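Local atomic coordinates of NADP-dependent alcohol dehydrogenase (PDB entry 2OUI), a protein that catalyses the reversible, NADP-dependent interconversion of alcohols and the corresponding aldehydes or ketones, probably with the help of its bound zinc ion. Residues S149-T154 / G176-M181; A159-I164 / G263-L268; A207-A212 / T316-T321. The protein carries 1 engineered substitution. All coordinates share one frame; numbering follows the deposited sequence.

Helix 148-161 links interactions 1 and 2: its start packs against helix 177-188 in interaction 1, and its end meets strand 260-264 in interaction 2, centres about 11 Å apart. Val265 of interaction 2 touches both Thr154 and Val178 of interaction 1. Interaction 3 lies about 10 Å from interaction 1, centre to centre, and joins it through Met181, Leu180 and Val152; it is about 19 Å from interaction 2 without touching it. Along the chain, interactions 1 and 2 interleave, as do 2 and 3, whereas 1 closes before 3 opens. Interactions 1 and 2 pack the helix carrying zinc ligand Asp150 onto the probable NADP-binding Rossmann part; interaction 3 joins helix 201-209 to the turn before strand 320-325.

Interaction 1 (S149-T154 / G176-M181); sequences SDMVTT and GPVGLM. With ZN (zinc ion), chain E; NO3 (nitrate ion), chain F.
The folded side chain of Met151 puts its sulfur against two consecutive residues at the start of the facing helix, while each helix holds a bound ion close by. SD lies 3.6 Å from Pro177 CB and equally near Val178 CG2, and the terminal CE touches the same CG2. Bends at both chi2 and chi3 curl the chain back so that SD and CE face Pro177 and Val178. Met151 runs beside the proline, pointing the same way, but meets Val178 at about a right angle. Further along, Met181 lies against the backbone of the first helix: its CB sits 3.4 Å from Met151 O, and its SD is 3.7 Å from Val152 CG2. Thr154 adds its methyl, CG2 3.8 Å from Val178 CG1. The helical segments 149-154 and 177-181 run at 40° to each other, their axes 7.8 Å apart at closest approach. Helix 177-188 follows strand 170-173, and Gly174, Gly176 and Gly179 fit the glycine-rich GxGxxG turn of a Rossmann fold, which probably receives the NADP phosphates. Gly176 is the N-cap, and a nitrate sits at this helix start, where Val178 N donates to its O2 at 2.8 Å with an N-H...O angle of 162°; Thr38 OG1 is a further partner of the ion. On the other helix, Asp150 OD2 binds zinc at 1.9 Å, alongside Cys37 and His59.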
ATOM      1  N   SER A 149      24.080  11.053  -2.730  1.00 23.96           N
ATOM      2  CA  SER A 149      24.468  10.079  -1.707  1.00 23.28           C
ATOM      3  C   SER A 149      23.568  10.139  -0.485  1.00 22.43           C
ATOM      4  O   SER A 149      23.260   9.108   0.103  1.00 21.93           O
ATOM      5  CB  SER A 149      25.901  10.387  -1.234  1.00 24.11           C
ATOM      6  OG  SER A 149      26.800  10.294  -2.328  1.00 24.96           O
ATOM      7  N   ASP A 150      23.156  11.360  -0.149  1.00 21.32           N
ATOM      8  CA  ASP A 150      22.459  11.655   1.100  1.00 23.27           C
ATOM      9  C   ASP A 150      21.405  12.737   0.849  1.00 26.40           C
ATOM     10  O   ASP A 150      20.249  12.534   1.201  1.00 24.08           O
ATOM     11  CB  ASP A 150      23.492  12.075   2.155  1.00 22.98           C
ATOM     12  CG  ASP A 150      22.923  12.200   3.573  1.00 27.42           C
ATOM     13  OD1 ASP A 150      21.748  11.809   3.817  1.00 30.42           O
ATOM     14  OD2 ASP A 150      23.679  12.715   4.441  1.00 27.07           O
ATOM     15  N   MET A 151      21.758  13.856   0.213  1.00 24.24           N
ATOM     16  CA  MET A 151      20.792  14.980   0.167  1.00 23.02           C
ATOM     17  C   MET A 151      19.548  14.675  -0.663  1.00 23.81           C
ATOM     18  O   MET A 151      18.426  14.804  -0.176  1.00 23.87           O
ATOM     19  CB  MET A 151      21.433  16.282  -0.299  1.00 24.18           C
ATOM     20  CG  MET A 151      22.619  16.751   0.581  1.00 23.44           C
ATOM     21  SD  MET A 151      22.115  17.155   2.273  1.00 26.37           S
ATOM     22  CE  MET A 151      22.401  15.631   3.175  1.00 25.09           C
ATOM     23  N   VAL A 152      19.747  14.246  -1.901  1.00 22.73           N
ATOM     24  CA  VAL A 152      18.597  13.921  -2.759  1.00 23.13           C
ATOM     25  C   VAL A 152      17.813  12.736  -2.193  1.00 24.24           C
ATOM     26  O   VAL A 152      16.582  12.809  -2.080  1.00 24.02           O
ATOM     27  CB  VAL A 152      19.016  13.589  -4.157  1.00 23.25           C
ATOM     28  CG1 VAL A 152      17.785  13.186  -4.967  1.00 23.26           C
ATOM     29  CG2 VAL A 152      19.737  14.805  -4.785  1.00 20.26           C
ATOM     30  N   THR A 153      18.515  11.655  -1.840  1.00 24.78           N
ATOM     31  CA  THR A 153      17.841  10.454  -1.356  1.00 24.09           C
ATOM     32  C   THR A 153      17.080  10.660  -0.046  1.00 24.16           C
ATOM     33  O   THR A 153      15.943  10.212   0.082  1.00 22.69           O
ATOM     34  CB  THR A 153      18.759   9.208  -1.322  1.00 26.02           C
ATOM     35  OG1 THR A 153      17.989   8.098  -0.834  1.00 25.24           O
ATOM     36  CG2 THR A 153      19.991   9.438  -0.429  1.00 26.24           C
ATOM     37  N   THR A 154      17.668  11.391   0.896  1.00 22.68           N
ATOM     38  CA  THR A 154      16.987  11.653   2.170  1.00 22.91           C
ATOM     39  C   THR A 154      15.828  12.627   1.970  1.00 24.49           C
ATOM     40  O   THR A 154      14.734  12.398   2.490  1.00 23.40           O
ATOM     41  CB  THR A 154      17.966  12.192   3.217  1.00 25.06           C
ATOM     42  OG1 THR A 154      19.029  11.229   3.360  1.00 24.89           O
ATOM     43  CG2 THR A 154      17.269  12.391   4.557  1.00 20.31           C
ATOM     44  N   GLY A 176      17.023  23.313   4.792  1.00 25.71           N
ATOM     45  CA  GLY A 176      18.438  23.145   4.492  1.00 25.22           C
ATOM     46  C   GLY A 176      18.510  22.332   3.205  1.00 24.70           C
ATOM     47  O   GLY A 176      17.506  22.128   2.530  1.00 24.13           O
ATOM     48  N   PRO A 177      19.696  21.833   2.855  1.00 24.27           N
ATOM     49  CA  PRO A 177      19.805  21.035   1.628  1.00 24.46           C
ATOM     50  C   PRO A 177      18.862  19.827   1.588  1.00 24.42           C
ATOM     51  O   PRO A 177      18.355  19.499   0.516  1.00 25.56           O
ATOM     52  CB  PRO A 177      21.281  20.588   1.613  1.00 25.71           C
ATOM     53  CG  PRO A 177      21.771  20.832   3.010  1.00 25.72           C
ATOM     54  CD  PRO A 177      21.000  22.004   3.530  1.00 25.12           C
ATOM     55  N   VAL A 178      18.630  19.158   2.715  1.00 23.01           N
ATOM     56  CA  VAL A 178      17.691  18.022   2.730  1.00 23.92           C
ATOM     57  C   VAL A 178      16.280  18.503   2.462  1.00 25.43           C
ATOM     58  O   VAL A 178      15.589  17.927   1.624  1.00 26.36           O
ATOM     59  CB  VAL A 178      17.728  17.204   4.048  1.00 24.27           C
ATOM     60  CG1 VAL A 178      16.605  16.078   4.096  1.00 21.52           C
ATOM     61  CG2 VAL A 178      19.092  16.543   4.194  1.00 25.47           C
ATOM     62  N   GLY A 179      15.855  19.549   3.168  1.00 24.14           N
ATOM     63  CA  GLY A 179      14.503  20.107   2.955  1.00 24.16           C
ATOM     64  C   GLY A 179      14.253  20.594   1.536  1.00 23.89           C
ATOM     65  O   GLY A 179      13.137  20.485   1.005  1.00 22.72           O
ATOM     66  N   LEU A 180      15.267  21.210   0.939  1.00 23.41           N
ATOM     67  CA  LEU A 180      15.160  21.660  -0.453  1.00 21.97           C
ATOM     68  C   LEU A 180      14.899  20.462  -1.351  1.00 22.71           C
ATOM     69  O   LEU A 180      14.130  20.551  -2.322  1.00 22.41           O
ATOM     70  CB  LEU A 180      16.431  22.403  -0.885  1.00 20.23           C
ATOM     71  CG  LEU A 180      16.678  23.790  -0.272  1.00 21.95           C
ATOM     72  CD1 LEU A 180      18.049  24.343  -0.698  1.00 21.48           C
ATOM     73  CD2 LEU A 180      15.592  24.729  -0.726  1.00 22.62           C
ATOM     74  N   MET A 181      15.544  19.339  -1.029  1.00 24.29           N
ATOM     75  CA  MET A 181      15.339  18.122  -1.800  1.00 22.81           C
ATOM     76  C   MET A 181      13.983  17.501  -1.485  1.00 22.60           C
ATOM     77  O   MET A 181      13.415  16.837  -2.336  1.00 21.77           O
ATOM     78  CB  MET A 181      16.498  17.125  -1.660  1.00 20.62           C
ATOM     79  CG  MET A 181      17.786  17.578  -2.411  1.00 20.56           C
ATOM     80  SD  MET A 181      17.450  17.689  -4.195  1.00 26.91           S
ATOM     81  CE  MET A 181      17.255  19.447  -4.507  1.00 24.24           C
TER
HETATM   82 ZN    ZN E 361      24.122  13.053   6.217  1.00 19.45          ZN
HETATM   83  N   NO3 F3001      20.186  19.675   6.514  1.00 31.99           N
HETATM   84  O1  NO3 F3001      21.580  19.500   6.480  1.00 32.40           O
HETATM   85  O2  NO3 F3001      19.473  19.753   5.338  1.00 23.82           O
HETATM   86  O3  NO3 F3001      19.501  19.778   7.730  1.00 37.84           O

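Interaction 2 (A159-I164 / G263-L268); sequences AELANI and GNVNYL. With EDO (1,2-ethanediol), chain L; EDO (1,2-ethanediol), chain I; EDO (1,2-ethanediol), chain K.
Leu161 leaves the end of its helix with CG anti to its carbonyl carbon (chi1 -75°) and an extended chi2 of 168°, which carries CD1 along the end of strand 260-264. The side chain therefore touches three consecutive residues: CB packs 3.7 Å from Gly263 CA, while CD1 lies 3.6 Å from Asn264 O and 4.2 Å from Val265 CG1. At Gly263 the backbones come close, its CA only 3.9 Å from Ala162 N, and the Ala162 methyl rests near Gly263 N. The helix stops just here in a Schellman motif, with Asn163 at positive phi. At the end of the strand, Asn264 holds the turn that follows with both ends of its amide. Its OD1 takes the backbone N of Asn266 in an Asx turn, the donor standing well above the carbonyl plane, whereas ND2 reaches Asn266 O at 3.0 Å, in plane and on a lone pair. That same ND2 also bonds Gly284 O of the second subunit, so the turn belongs to a subunit interface. A 1,2-ethanediol bridges Val265 O and Tyr267 N through one hydroxyl. Strand 260-264 runs inside the parallel Rossmann-type sheet between strands 236-241 and 288-292; Ala162 also leans on Val240 of the former, and Ile164 rests on Ala186 of helix 177-188.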
ATOM      1  N   ALA A 159       9.648  13.068   1.352  1.00 23.21           N
ATOM      2  CA  ALA A 159       8.471  13.163   0.498  1.00 24.15           C
ATOM      3  C   ALA A 159       7.752  11.825   0.332  1.00 24.91           C
ATOM      4  O   ALA A 159       6.514  11.768   0.325  1.00 23.55           O
ATOM      5  CB  ALA A 159       8.838  13.771  -0.844  1.00 22.24           C
ATOM      6  N   GLU A 160       8.516  10.738   0.223  1.00 23.96           N
ATOM      7  CA  GLU A 160       7.938   9.399   0.143  1.00 23.57           C
ATOM      8  C   GLU A 160       7.196   9.029   1.428  1.00 22.88           C
ATOM      9  O   GLU A 160       6.084   8.471   1.366  1.00 22.89           O
ATOM     10  CB  GLU A 160       9.027   8.364  -0.155  1.00 24.19           C
ATOM     11  CG  GLU A 160       9.662   8.522  -1.550  1.00 24.27           C
ATOM     12  CD  GLU A 160      10.929   7.660  -1.714  1.00 25.63           C
ATOM     13  OE1 GLU A 160      11.732   7.541  -0.752  1.00 27.14           O
ATOM     14  OE2 GLU A 160      11.150   7.124  -2.814  1.00 29.79           O
ATOM     15  N   LEU A 161       7.821   9.288   2.575  1.00 22.74           N
ATOM     16  CA  LEU A 161       7.197   8.949   3.863  1.00 22.76           C
ATOM     17  C   LEU A 161       5.934   9.779   4.087  1.00 25.74           C
ATOM     18  O   LEU A 161       4.999   9.319   4.752  1.00 26.02           O
ATOM     19  CB  LEU A 161       8.161   9.215   5.025  1.00 22.02           C
ATOM     20  CG  LEU A 161       9.296   8.215   5.196  1.00 22.48           C
ATOM     21  CD1 LEU A 161      10.381   8.730   6.200  1.00 24.46           C
ATOM     22  CD2 LEU A 161       8.777   6.807   5.553  1.00 26.11           C
ATOM     23  N   ALA A 162       5.911  10.999   3.535  1.00 23.27           N
ATOM     24  CA  ALA A 162       4.752  11.879   3.646  1.00 23.96           C
ATOM     25  C   ALA A 162       3.598  11.445   2.729  1.00 24.61           C
ATOM     26  O   ALA A 162       2.554  12.086   2.727  1.00 23.63           O
ATOM     27  CB  ALA A 162       5.157  13.334   3.359  1.00 24.29           C
ATOM     28  N   ASN A 163       3.809  10.390   1.924  1.00 23.57           N
ATOM     29  CA  ASN A 163       2.731   9.754   1.159  1.00 23.19           C
ATOM     30  C   ASN A 163       2.038  10.769   0.249  1.00 24.24           C
ATOM     31  O   ASN A 163       0.807  10.834   0.145  1.00 25.08           O
ATOM     32  CB  ASN A 163       1.726   9.091   2.125  1.00 25.44           C
ATOM     33  CG  ASN A 163       0.738   8.216   1.412  1.00 29.14           C
ATOM     34  OD1 ASN A 163       1.073   7.578   0.414  1.00 27.10           O
ATOM     35  ND2 ASN A 163      -0.491   8.182   1.907  1.00 25.07           N
ATOM     36  N   ILE A 164       2.862  11.577  -0.400  1.00 24.93           N
ATOM     37  CA  ILE A 164       2.362  12.710  -1.167  1.00 25.80           C
ATOM     38  C   ILE A 164       1.641  12.176  -2.405  1.00 26.08           C
ATOM     39  O   ILE A 164       2.169  11.288  -3.093  1.00 28.93           O
ATOM     40  CB  ILE A 164       3.507  13.684  -1.538  1.00 26.10           C
ATOM     41  CG1 ILE A 164       3.979  14.419  -0.267  1.00 26.85           C
ATOM     42  CG2 ILE A 164       3.015  14.669  -2.554  1.00 28.23           C
ATOM     43  CD1 ILE A 164       5.346  14.960  -0.369  1.00 32.26           C
ATOM     44  N   GLY A 263       5.976  12.956   7.282  1.00 23.17           N
ATOM     45  CA  GLY A 263       7.193  12.212   6.988  1.00 22.53           C
ATOM     46  C   GLY A 263       8.436  12.929   7.508  1.00 22.36           C
ATOM     47  O   GLY A 263       8.844  13.949   6.967  1.00 24.63           O
ATOM     48  N   ASN A 264       9.030  12.415   8.584  1.00 20.18           N
ATOM     49  CA  ASN A 264      10.211  13.049   9.131  1.00 22.03           C
ATOM     50  C   ASN A 264      11.493  12.368   8.655  1.00 21.69           C
ATOM     51  O   ASN A 264      11.579  11.126   8.657  1.00 21.92           O
ATOM     52  CB  ASN A 264      10.232  12.985  10.648  1.00 22.45           C
ATOM     53  CG  ASN A 264      11.565  13.507  11.196  1.00 24.39           C
ATOM     54  OD1 ASN A 264      11.848  14.703  11.056  1.00 25.59           O
ATOM     55  ND2 ASN A 264      12.411  12.610  11.758  1.00 23.86           N
ATOM     56  N   VAL A 265      12.475  13.177   8.245  1.00 22.46           N
ATOM     57  CA  VAL A 265      13.806  12.651   7.905  1.00 24.21           C
ATOM     58  C   VAL A 265      14.875  13.399   8.693  1.00 24.35           C
ATOM     59  O   VAL A 265      16.055  13.119   8.531  1.00 28.30           O
ATOM     60  CB  VAL A 265      14.130  12.757   6.383  1.00 24.61           C
ATOM     61  CG1 VAL A 265      13.382  11.658   5.602  1.00 26.93           C
ATOM     62  CG2 VAL A 265      13.783  14.158   5.846  1.00 26.11           C
ATOM     63  N   ASN A 266      14.467  14.363   9.524  1.00 23.44           N
ATOM     64  CA  ASN A 266      15.423  15.054  10.387  1.00 21.81           C
ATOM     65  C   ASN A 266      15.999  14.153  11.468  1.00 23.45           C
ATOM     66  O   ASN A 266      15.268  13.450  12.187  1.00 23.54           O
ATOM     67  CB  ASN A 266      14.788  16.275  11.059  1.00 20.84           C
ATOM     68  CG  ASN A 266      15.825  17.176  11.707  1.00 26.63           C
ATOM     69  OD1 ASN A 266      16.929  17.345  11.189  1.00 26.55           O
ATOM     70  ND2 ASN A 266      15.464  17.787  12.801  1.00 23.88           N
ATOM     71  N   TYR A 267      17.322  14.157  11.556  1.00 23.81           N
ATOM     72  CA  TYR A 267      18.054  13.496  12.630  1.00 24.55           C
ATOM     73  C   TYR A 267      17.992  14.409  13.859  1.00 25.84           C
ATOM     74  O   TYR A 267      18.540  15.530  13.853  1.00 27.11           O
ATOM     75  CB  TYR A 267      19.475  13.246  12.122  1.00 23.28           C
ATOM     76  CG  TYR A 267      20.573  12.836  13.107  1.00 25.82           C
ATOM     77  CD1 TYR A 267      21.894  12.846  12.679  1.00 29.53           C
ATOM     78  CD2 TYR A 267      20.312  12.466  14.438  1.00 22.23           C
ATOM     79  CE1 TYR A 267      22.922  12.492  13.511  1.00 28.96           C
ATOM     80  CE2 TYR A 267      21.379  12.110  15.315  1.00 26.99           C
ATOM     81  CZ  TYR A 267      22.673  12.121  14.812  1.00 27.27           C
ATOM     82  OH  TYR A 267      23.777  11.793  15.587  1.00 28.17           O
ATOM     83  N   LEU A 268      17.260  13.963  14.883  1.00 24.57           N
ATOM     84  CA  LEU A 268      17.019  14.752  16.090  1.00 26.02           C
ATOM     85  C   LEU A 268      18.138  14.597  17.114  1.00 27.83           C
ATOM     86  O   LEU A 268      18.369  13.503  17.640  1.00 28.53           O
ATOM     87  CB  LEU A 268      15.680  14.354  16.720  1.00 25.77           C
ATOM     88  CG  LEU A 268      14.505  14.351  15.746  1.00 28.43           C
ATOM     89  CD1 LEU A 268      13.327  13.551  16.313  1.00 30.18           C
ATOM     90  CD2 LEU A 268      14.054  15.767  15.385  1.00 30.23           C
TER
HETATM   91  C1  EDO L2008       3.718   7.733  -2.882  1.00 51.39           C
HETATM   92  O1  EDO L2008       2.724   8.729  -2.633  1.00 43.05           O
HETATM   93  C2  EDO L2008       5.002   8.109  -2.149  1.00 47.78           C
HETATM   94  O2  EDO L2008       4.998   7.499  -0.847  1.00 40.83           O
HETATM   95  C1  EDO I2001      19.602  14.436   7.690  1.00 33.62           C
HETATM   96  O1  EDO I2001      18.611  14.689   8.698  1.00 37.88           O
HETATM   97  C2  EDO I2001      20.668  15.529   7.722  1.00 30.74           C
HETATM   98  O2  EDO I2001      20.992  15.981   9.051  1.00 31.12           O
HETATM   99  C1  EDO K2007       7.601   6.480  -4.476  1.00 47.53           C
HETATM  100  O1  EDO K2007       6.635   7.393  -4.943  1.00 44.63           O
HETATM  101  C2  EDO K2007       8.833   6.744  -5.322  1.00 41.04           C
HETATM  102  O2  EDO K2007       9.978   6.153  -4.698  1.00 29.01           O

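Interaction 3 (A207-A212 / T316-T321); sequences ALEYGA and TSKLIT
Lys318 and Glu209 form the salt bridge of this contact, a loose one: NZ donates a weak hydrogen bond to OE1 at 3.3 Å. In the lysine chain, bends at chi3 and chi4 (-142° and -73°) turn NZ back toward the carboxylate, and CD is as near to OE1 as NZ is. Asp315 OD2 is a second, long and weak ion partner of the same NZ. The ion pair lies at the surface, where Glu209 is exposed. Beneath the ion pair lies the buried Tyr210. Its hydroxyl is hydrogen-bonded to Asp315 O, just before segment 316-321, which ties the end of the ring to the turn. Lys318 slides past the ring in the opposite direction, with CD over one face, offset toward the rim and 4.2 Å from the centroid, a CH-pi contact. The ammonium group is much farther from the ring, so any cation-pi attraction is weak at most. Lys318 CB comes to 3.4 Å from Tyr210 OH, and Leu319 CG reaches the same oxygen at 3.8 Å; Thr316 CA lies at the same distance from it. The tyrosine is placed by the end of helix 201-209, which closes in a Schellman motif: Ala207 O accepts from both Tyr210 N and Ala212 N, and Gly211 takes positive phi. Gly211 O accepts a hydrogen bond from Lys313 NZ of the third subunit. Around the contact, helix 177-188 packs on Tyr210 through Ala184, helix 142-145 touches Ser317 and Ile320, and a short 3-10 turn leads into strand 320-325, which pairs in parallel with strand 346-350.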
ATOM      1  N   ALA A 207      14.257  27.391  -2.549  1.00 23.81           N
ATOM      2  CA  ALA A 207      13.066  26.540  -2.462  1.00 23.38           C
ATOM      3  C   ALA A 207      12.046  26.851  -3.574  1.00 24.03           C
ATOM      4  O   ALA A 207      11.465  25.926  -4.160  1.00 23.79           O
ATOM      5  CB  ALA A 207      12.448  26.634  -1.111  1.00 25.67           C
ATOM      6  N   LEU A 208      11.845  28.137  -3.866  1.00 22.62           N
ATOM      7  CA  LEU A 208      10.977  28.564  -4.965  1.00 24.86           C
ATOM      8  C   LEU A 208      11.469  28.024  -6.313  1.00 28.17           C
ATOM      9  O   LEU A 208      10.674  27.779  -7.218  1.00 30.94           O
ATOM     10  CB  LEU A 208      10.818  30.096  -5.012  1.00 22.97           C
ATOM     11  CG  LEU A 208      10.003  30.725  -3.876  1.00 22.78           C
ATOM     12  CD1 LEU A 208       9.934  32.268  -4.002  1.00 20.28           C
ATOM     13  CD2 LEU A 208       8.617  30.155  -3.851  1.00 21.70           C
ATOM     14  N   GLU A 209      12.772  27.810  -6.455  1.00 28.50           N
ATOM     15  CA  GLU A 209      13.273  27.246  -7.715  1.00 28.28           C
ATOM     16  C   GLU A 209      13.033  25.744  -7.858  1.00 29.19           C
ATOM     17  O   GLU A 209      13.115  25.207  -8.956  1.00 29.41           O
ATOM     18  CB  GLU A 209      14.758  27.574  -7.921  1.00 26.59           C
ATOM     19  CG  GLU A 209      15.019  29.064  -8.062  1.00 31.00           C
ATOM     20  CD  GLU A 209      16.451  29.398  -8.498  1.00 33.05           C
ATOM     21  OE1 GLU A 209      17.232  28.469  -8.809  1.00 42.87           O
ATOM     22  OE2 GLU A 209      16.790  30.605  -8.540  1.00 47.54           O
ATOM     23  N   TYR A 210      12.721  25.065  -6.755  1.00 25.78           N
ATOM     24  CA  TYR A 210      12.557  23.610  -6.784  1.00 25.00           C
ATOM     25  C   TYR A 210      11.094  23.172  -6.738  1.00 27.28           C
ATOM     26  O   TYR A 210      10.794  21.974  -6.597  1.00 27.51           O
ATOM     27  CB  TYR A 210      13.300  23.001  -5.609  1.00 26.31           C
ATOM     28  CG  TYR A 210      14.775  22.735  -5.883  1.00 25.52           C
ATOM     29  CD1 TYR A 210      15.177  21.913  -6.945  1.00 27.18           C
ATOM     30  CD2 TYR A 210      15.748  23.220  -5.016  1.00 27.25           C
ATOM     31  CE1 TYR A 210      16.550  21.640  -7.176  1.00 24.53           C
ATOM     32  CE2 TYR A 210      17.100  22.951  -5.209  1.00 29.10           C
ATOM     33  CZ  TYR A 210      17.500  22.174  -6.279  1.00 29.12           C
ATOM     34  OH  TYR A 210      18.840  21.931  -6.403  1.00 27.83           O
ATOM     35  N   GLY A 211      10.199  24.154  -6.790  1.00 25.69           N
ATOM     36  CA  GLY A 211       8.774  23.876  -6.830  1.00 25.33           C
ATOM     37  C   GLY A 211       7.971  24.346  -5.634  1.00 24.33           C
ATOM     38  O   GLY A 211       6.752  24.163  -5.627  1.00 21.31           O
ATOM     39  N   ALA A 212       8.612  24.946  -4.626  1.00 21.00           N
ATOM     40  CA  ALA A 212       7.815  25.629  -3.562  1.00 22.65           C
ATOM     41  C   ALA A 212       6.943  26.715  -4.173  1.00 20.63           C
ATOM     42  O   ALA A 212       7.349  27.396  -5.113  1.00 20.54           O
ATOM     43  CB  ALA A 212       8.700  26.272  -2.495  1.00 20.00           C
ATOM     44  N   THR A 316      20.859  19.431  -9.170  1.00 24.93           N
ATOM     45  CA  THR A 316      21.374  19.446  -7.799  1.00 25.17           C
ATOM     46  C   THR A 316      22.467  20.504  -7.612  1.00 25.08           C
ATOM     47  O   THR A 316      22.946  20.706  -6.495  1.00 23.76           O
ATOM     48  CB  THR A 316      21.968  18.076  -7.389  1.00 26.63           C
ATOM     49  OG1 THR A 316      23.055  17.745  -8.255  1.00 27.23           O
ATOM     50  CG2 THR A 316      20.940  16.983  -7.469  1.00 26.63           C
ATOM     51  N   SER A 317      22.881  21.149  -8.703  1.00 25.25           N
ATOM     52  CA  SER A 317      23.942  22.155  -8.609  1.00 27.17           C
ATOM     53  C   SER A 317      23.539  23.356  -7.756  1.00 25.65           C
ATOM     54  O   SER A 317      24.403  23.990  -7.149  1.00 25.74           O
ATOM     55  CB  SER A 317      24.410  22.616  -9.992  1.00 27.91           C
ATOM     56  OG  SER A 317      23.429  23.444 -10.608  1.00 30.18           O
ATOM     57  N   LYS A 318      22.237  23.667  -7.703  1.00 25.10           N
ATOM     58  CA  LYS A 318      21.730  24.798  -6.900  1.00 25.46           C
ATOM     59  C   LYS A 318      22.013  24.631  -5.408  1.00 25.16           C
ATOM     60  O   LYS A 318      21.907  25.590  -4.656  1.00 27.09           O
ATOM     61  CB  LYS A 318      20.218  24.956  -7.062  1.00 26.18           C
ATOM     62  CG  LYS A 318      19.738  25.362  -8.442  1.00 32.41           C
ATOM     63  CD  LYS A 318      18.187  25.370  -8.385  1.00 38.19           C
ATOM     64  CE  LYS A 318      17.526  24.848  -9.647  1.00 40.98           C
ATOM     65  NZ  LYS A 318      17.668  25.859 -10.729  1.00 49.25           N
ATOM     66  N   LEU A 319      22.317  23.405  -4.978  1.00 23.05           N
ATOM     67  CA  LEU A 319      22.624  23.126  -3.579  1.00 22.85           C
ATOM     68  C   LEU A 319      24.038  23.535  -3.203  1.00 23.77           C
ATOM     69  O   LEU A 319      24.344  23.694  -2.032  1.00 26.99           O
ATOM     70  CB  LEU A 319      22.482  21.627  -3.278  1.00 21.53           C
ATOM     71  CG  LEU A 319      21.091  21.007  -3.422  1.00 23.31           C
ATOM     72  CD1 LEU A 319      21.137  19.484  -3.185  1.00 27.55           C
ATOM     73  CD2 LEU A 319      20.129  21.671  -2.450  1.00 25.92           C
ATOM     74  N   ILE A 320      24.905  23.660  -4.197  1.00 22.25           N
ATOM     75  CA  ILE A 320      26.340  23.840  -3.938  1.00 23.29           C
ATOM     76  C   ILE A 320      26.670  25.321  -3.795  1.00 24.09           C
ATOM     77  O   ILE A 320      26.601  26.098  -4.766  1.00 24.72           O
ATOM     78  CB  ILE A 320      27.180  23.228  -5.066  1.00 25.81           C
ATOM     79  CG1 ILE A 320      26.892  21.726  -5.213  1.00 25.14           C
ATOM     80  CG2 ILE A 320      28.697  23.472  -4.820  1.00 23.59           C
ATOM     81  CD1 ILE A 320      27.486  21.116  -6.483  1.00 29.34           C
ATOM     82  N   THR A 321      27.074  25.715  -2.596  1.00 23.10           N
ATOM     83  CA  THR A 321      27.381  27.126  -2.341  1.00 22.67           C
ATOM     84  C   THR A 321      28.870  27.409  -2.147  1.00 25.15           C
ATOM     85  O   THR A 321      29.304  28.540  -2.282  1.00 24.53           O
ATOM     86  CB  THR A 321      26.645  27.636  -1.104  1.00 24.46           C
ATOM     87  OG1 THR A 321      26.865  26.723  -0.013  1.00 25.21           O
ATOM     88  CG2 THR A 321      25.138  27.737  -1.399  1.00 24.46           C
TER